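Local coordinates for protein 2-hydroxyethylphosphonate dioxygenase (Streptomyces viridochromogenes, PDB 4YAR) that uses a non-heme iron(II) centre and dioxygen to convert 2-hydroxyethylphosphonate to hydroxymethylphosphonate and formate in the biosynthesis of the antibiotic phosphinothricin tripeptide, at residues H353-Y358 and T388-R393. The protein carries 1 engineered substitution. Residues are numbered along the deposited sequence; the frame is centred on the assembly and turned at random.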
ATOM      1  N   HIS A 353       4.146  -4.810 -10.296  1.00 19.19           N
ATOM      2  CA  HIS A 353       2.771  -4.306 -10.590  1.00 18.98           C
ATOM      3  C   HIS A 353       2.227  -3.125  -9.743  1.00 18.01           C
ATOM      4  O   HIS A 353       1.040  -2.752  -9.843  1.00 17.68           O
ATOM      5  CB  HIS A 353       1.810  -5.453 -10.612  1.00 18.37           C
ATOM      6  CG  HIS A 353       1.523  -6.042  -9.274  1.00 19.38           C
ATOM      7  ND1 HIS A 353       0.691  -5.420  -8.369  1.00 18.93           N
ATOM      8  CD2 HIS A 353       1.862  -7.239  -8.726  1.00 17.27           C
ATOM      9  CE1 HIS A 353       0.569  -6.185  -7.304  1.00 20.59           C
ATOM     10  NE2 HIS A 353       1.219  -7.308  -7.513  1.00 18.18           N
ATOM     11  N   ALA A 354       3.086  -2.598  -8.870  1.00 16.71           N
ATOM     12  CA  ALA A 354       2.828  -1.406  -8.140  1.00 17.96           C
ATOM     13  C   ALA A 354       4.184  -0.734  -7.759  1.00 18.50           C
ATOM     14  O   ALA A 354       5.196  -1.062  -8.300  1.00 18.96           O
ATOM     15  CB  ALA A 354       1.976  -1.745  -6.915  1.00 16.59           C
ATOM     16  N   GLU A 355       4.158   0.206  -6.820  1.00 19.52           N
ATOM     17  CA  GLU A 355       5.312   1.017  -6.457  1.00 20.07           C
ATOM     18  C   GLU A 355       6.359   0.236  -5.653  1.00 17.56           C
ATOM     19  O   GLU A 355       6.074  -0.699  -4.897  1.00 15.93           O
ATOM     20  CB  GLU A 355       4.877   2.232  -5.647  1.00 23.71           C
ATOM     21  CG  GLU A 355       3.896   3.168  -6.330  1.00 28.44           C
ATOM     22  CD  GLU A 355       3.513   4.375  -5.481  1.00 30.54           C
ATOM     23  OE1 GLU A 355       4.181   4.707  -4.490  1.00 25.39           O
ATOM     24  OE2 GLU A 355       2.550   5.026  -5.885  1.00 44.69           O
ATOM     25  N   ASN A 356       7.599   0.638  -5.838  1.00 16.58           N
ATOM     26  CA  ASN A 356       8.716   0.181  -5.016  1.00 17.06           C
ATOM     27  C   ASN A 356       9.430   1.365  -4.362  1.00 15.69           C
ATOM     28  O   ASN A 356       9.614   2.460  -5.012  1.00 16.44           O
ATOM     29  CB  ASN A 356       9.814  -0.522  -5.867  1.00 18.40           C
ATOM     30  CG  ASN A 356       9.369  -1.834  -6.522  1.00 21.96           C
ATOM     31  OD1 ASN A 356       8.659  -2.630  -5.965  1.00 25.01           O
ATOM     32  ND2 ASN A 356       9.872  -2.068  -7.756  1.00 23.97           N
ATOM     33  N   HIS A 357       9.959   1.126  -3.154  1.00 15.11           N
ATOM     34  CA  HIS A 357      10.871   2.028  -2.533  1.00 14.85           C
ATOM     35  C   HIS A 357      12.112   1.278  -2.158  1.00 15.65           C
ATOM     36  O   HIS A 357      11.998   0.114  -1.576  1.00 15.07           O
ATOM     37  CB  HIS A 357      10.265   2.653  -1.240  1.00 15.91           C
ATOM     38  CG  HIS A 357       9.036   3.465  -1.454  1.00 15.06           C
ATOM     39  ND1 HIS A 357       9.064   4.844  -1.473  1.00 17.70           N
ATOM     40  CD2 HIS A 357       7.748   3.125  -1.599  1.00 16.01           C
ATOM     41  CE1 HIS A 357       7.841   5.301  -1.571  1.00 15.21           C
ATOM     42  NE2 HIS A 357       7.038   4.291  -1.691  1.00 17.35           N
ATOM     43  N   TYR A 358      13.274   1.769  -2.607  1.00 14.05           N
ATOM     44  CA  TYR A 358      14.495   1.051  -2.362  1.00 14.47           C
ATOM     45  C   TYR A 358      15.442   1.861  -1.484  1.00 15.29           C
ATOM     46  O   TYR A 358      15.558   3.082  -1.675  1.00 16.16           O
ATOM     47  CB  TYR A 358      15.292   0.797  -3.678  1.00 14.77           C
ATOM     48  CG  TYR A 358      14.719  -0.210  -4.648  1.00 14.98           C
ATOM     49  CD1 TYR A 358      14.889  -1.566  -4.467  1.00 14.64           C
ATOM     50  CD2 TYR A 358      13.988   0.208  -5.730  1.00 14.70           C
ATOM     51  CE1 TYR A 358      14.421  -2.464  -5.370  1.00 15.07           C
ATOM     52  CE2 TYR A 358      13.490  -0.677  -6.646  1.00 16.68           C
ATOM     53  CZ  TYR A 358      13.703  -2.036  -6.468  1.00 16.79           C
ATOM     54  OH  TYR A 358      13.210  -2.957  -7.362  1.00 18.67           O
ATOM     55  N   THR A 388      10.196   3.664  -7.479  1.00 16.39           N
ATOM     56  CA  THR A 388       9.806   3.340  -8.864  1.00 15.07           C
ATOM     57  C   THR A 388       8.284   3.323  -8.958  1.00 15.68           C
ATOM     58  O   THR A 388       7.670   2.755  -8.059  1.00 15.75           O
ATOM     59  CB  THR A 388      10.402   2.039  -9.344  1.00 15.96           C
ATOM     60  OG1 THR A 388       9.969   0.946  -8.575  1.00 16.08           O
ATOM     61  CG2 THR A 388      11.996   2.065  -9.225  1.00 16.71           C
ATOM     62  N   GLY A 389       7.699   3.941 -10.008  1.00 14.39           N
ATOM     63  CA  GLY A 389       6.265   3.886 -10.271  1.00 15.32           C
ATOM     64  C   GLY A 389       5.872   2.459 -10.693  1.00 16.37           C
ATOM     65  O   GLY A 389       6.735   1.619 -10.981  1.00 17.72           O
ATOM     66  N   PRO A 390       4.574   2.166 -10.718  1.00 17.13           N
ATOM     67  CA  PRO A 390       4.086   0.851 -11.150  1.00 15.60           C
ATOM     68  C   PRO A 390       4.523   0.575 -12.594  1.00 16.80           C
ATOM     69  O   PRO A 390       4.476   1.475 -13.430  1.00 16.66           O
ATOM     70  CB  PRO A 390       2.574   1.004 -11.077  1.00 16.12           C
ATOM     71  CG  PRO A 390       2.376   2.068 -10.044  1.00 18.22           C
ATOM     72  CD  PRO A 390       3.453   3.060 -10.303  1.00 16.75           C
ATOM     73  N   PHE A 391       4.911  -0.657 -12.853  1.00 16.74           N
ATOM     74  CA  PHE A 391       5.302  -1.120 -14.177  1.00 16.79           C
ATOM     75  C   PHE A 391       6.503  -0.405 -14.800  1.00 18.58           C
ATOM     76  O   PHE A 391       6.683  -0.465 -16.020  1.00 17.49           O
ATOM     77  CB  PHE A 391       4.080  -1.160 -15.087  1.00 16.59           C
ATOM     78  CG  PHE A 391       3.117  -2.229 -14.697  1.00 16.76           C
ATOM     79  CD1 PHE A 391       3.407  -3.550 -14.950  1.00 18.22           C
ATOM     80  CD2 PHE A 391       1.946  -1.938 -13.995  1.00 17.71           C
ATOM     81  CE1 PHE A 391       2.552  -4.550 -14.593  1.00 19.66           C
ATOM     82  CE2 PHE A 391       1.102  -2.933 -13.601  1.00 18.38           C
ATOM     83  CZ  PHE A 391       1.374  -4.258 -13.919  1.00 18.45           C
ATOM     84  N   VAL A 392       7.332   0.301 -13.980  1.00 17.28           N
ATOM     85  CA  VAL A 392       8.534   0.905 -14.487  1.00 17.78           C
ATOM     86  C   VAL A 392       9.616  -0.167 -14.531  1.00 16.35           C
ATOM     87  O   VAL A 392      10.015  -0.683 -13.529  1.00 18.21           O
ATOM     88  CB  VAL A 392       8.961   2.089 -13.610  1.00 18.14           C
ATOM     89  CG1 VAL A 392      10.343   2.574 -13.947  1.00 20.72           C
ATOM     90  CG2 VAL A 392       7.886   3.122 -13.639  1.00 17.55           C
ATOM     91  N   ARG A 393      10.167  -0.388 -15.726  1.00 18.96           N
ATOM     92  CA  ARG A 393      11.158  -1.445 -15.906  1.00 24.28           C
ATOM     93  C   ARG A 393      12.519  -0.852 -15.492  1.00 17.42           C
ATOM     94  O   ARG A 393      12.867   0.253 -15.820  1.00 20.19           O
ATOM     95  CB  ARG A 393      11.141  -1.979 -17.358  1.00 27.90           C
ATOM     96  CG  ARG A 393      12.179  -3.019 -17.763  1.00 33.38           C
ATOM     97  CD  ARG A 393      12.407  -2.924 -19.281  1.00 39.94           C
ATOM     98  NE  ARG A 393      11.422  -3.704 -20.021  1.00 40.90           N
ATOM     99  CZ  ARG A 393      11.075  -3.498 -21.304  1.00 53.33           C
ATOM    100  NH1 ARG A 393      11.616  -2.506 -22.038  1.00 53.63           N
ATOM    101  NH2 ARG A 393      10.156  -4.283 -21.876  1.00 48.88           N
TER
HETATM  102  O   HOH W   1       7.583  -0.366  -9.391  1.00 16.18           O
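A water joins the two chains through three hydrogen bonds, to Ala354 O and Gly389 O, both 2.7 Å away, and to Thr388 OG1 (2.8 Å). Beside it the backbones bond directly: the N-H of Asn356 lies in the carbonyl plane of Thr388 O, at 3.1 Å from N to O with 166° at the hydrogen, and Glu355 CA adds a minor CA-H...O contact to the same oxygen at 3.3 Å. In return Thr388 N donates to Asn356 O (2.8 Å), completing an antiparallel hydrogen-bonded pair. This pair joins strand 355-362 to the last residue of strand 385-388 in the antiparallel sheet of the second cupin barrel, with strand 73-76, from early in the chain, on the other side of 385-388. Beyond the pair the regular strand pairing stops, Gly389 to Val392 forming a type II turn, although Ala354 and Pro390 stay close. With chi1 at 62°, Thr388 holds OG1 between its own N and carbonyl carbon, against Asn356 CB, while CG2 reaches the edge of the Tyr358 ring at CE2 (4.0 Å). The Tyr358 hydroxyl is engaged by Lys404 and His394. Pro390 lays CB and CG against the backbone of Ala354, and its CD runs beside Glu355 CG, whose carboxylate bonds Trp387. From the third position of the turn, the Phe391 ring offers one face to His353 CA, a CH-pi contact 3.9 Å from the centroid, and His353 CB touches Phe391 CZ at 3.5 Å.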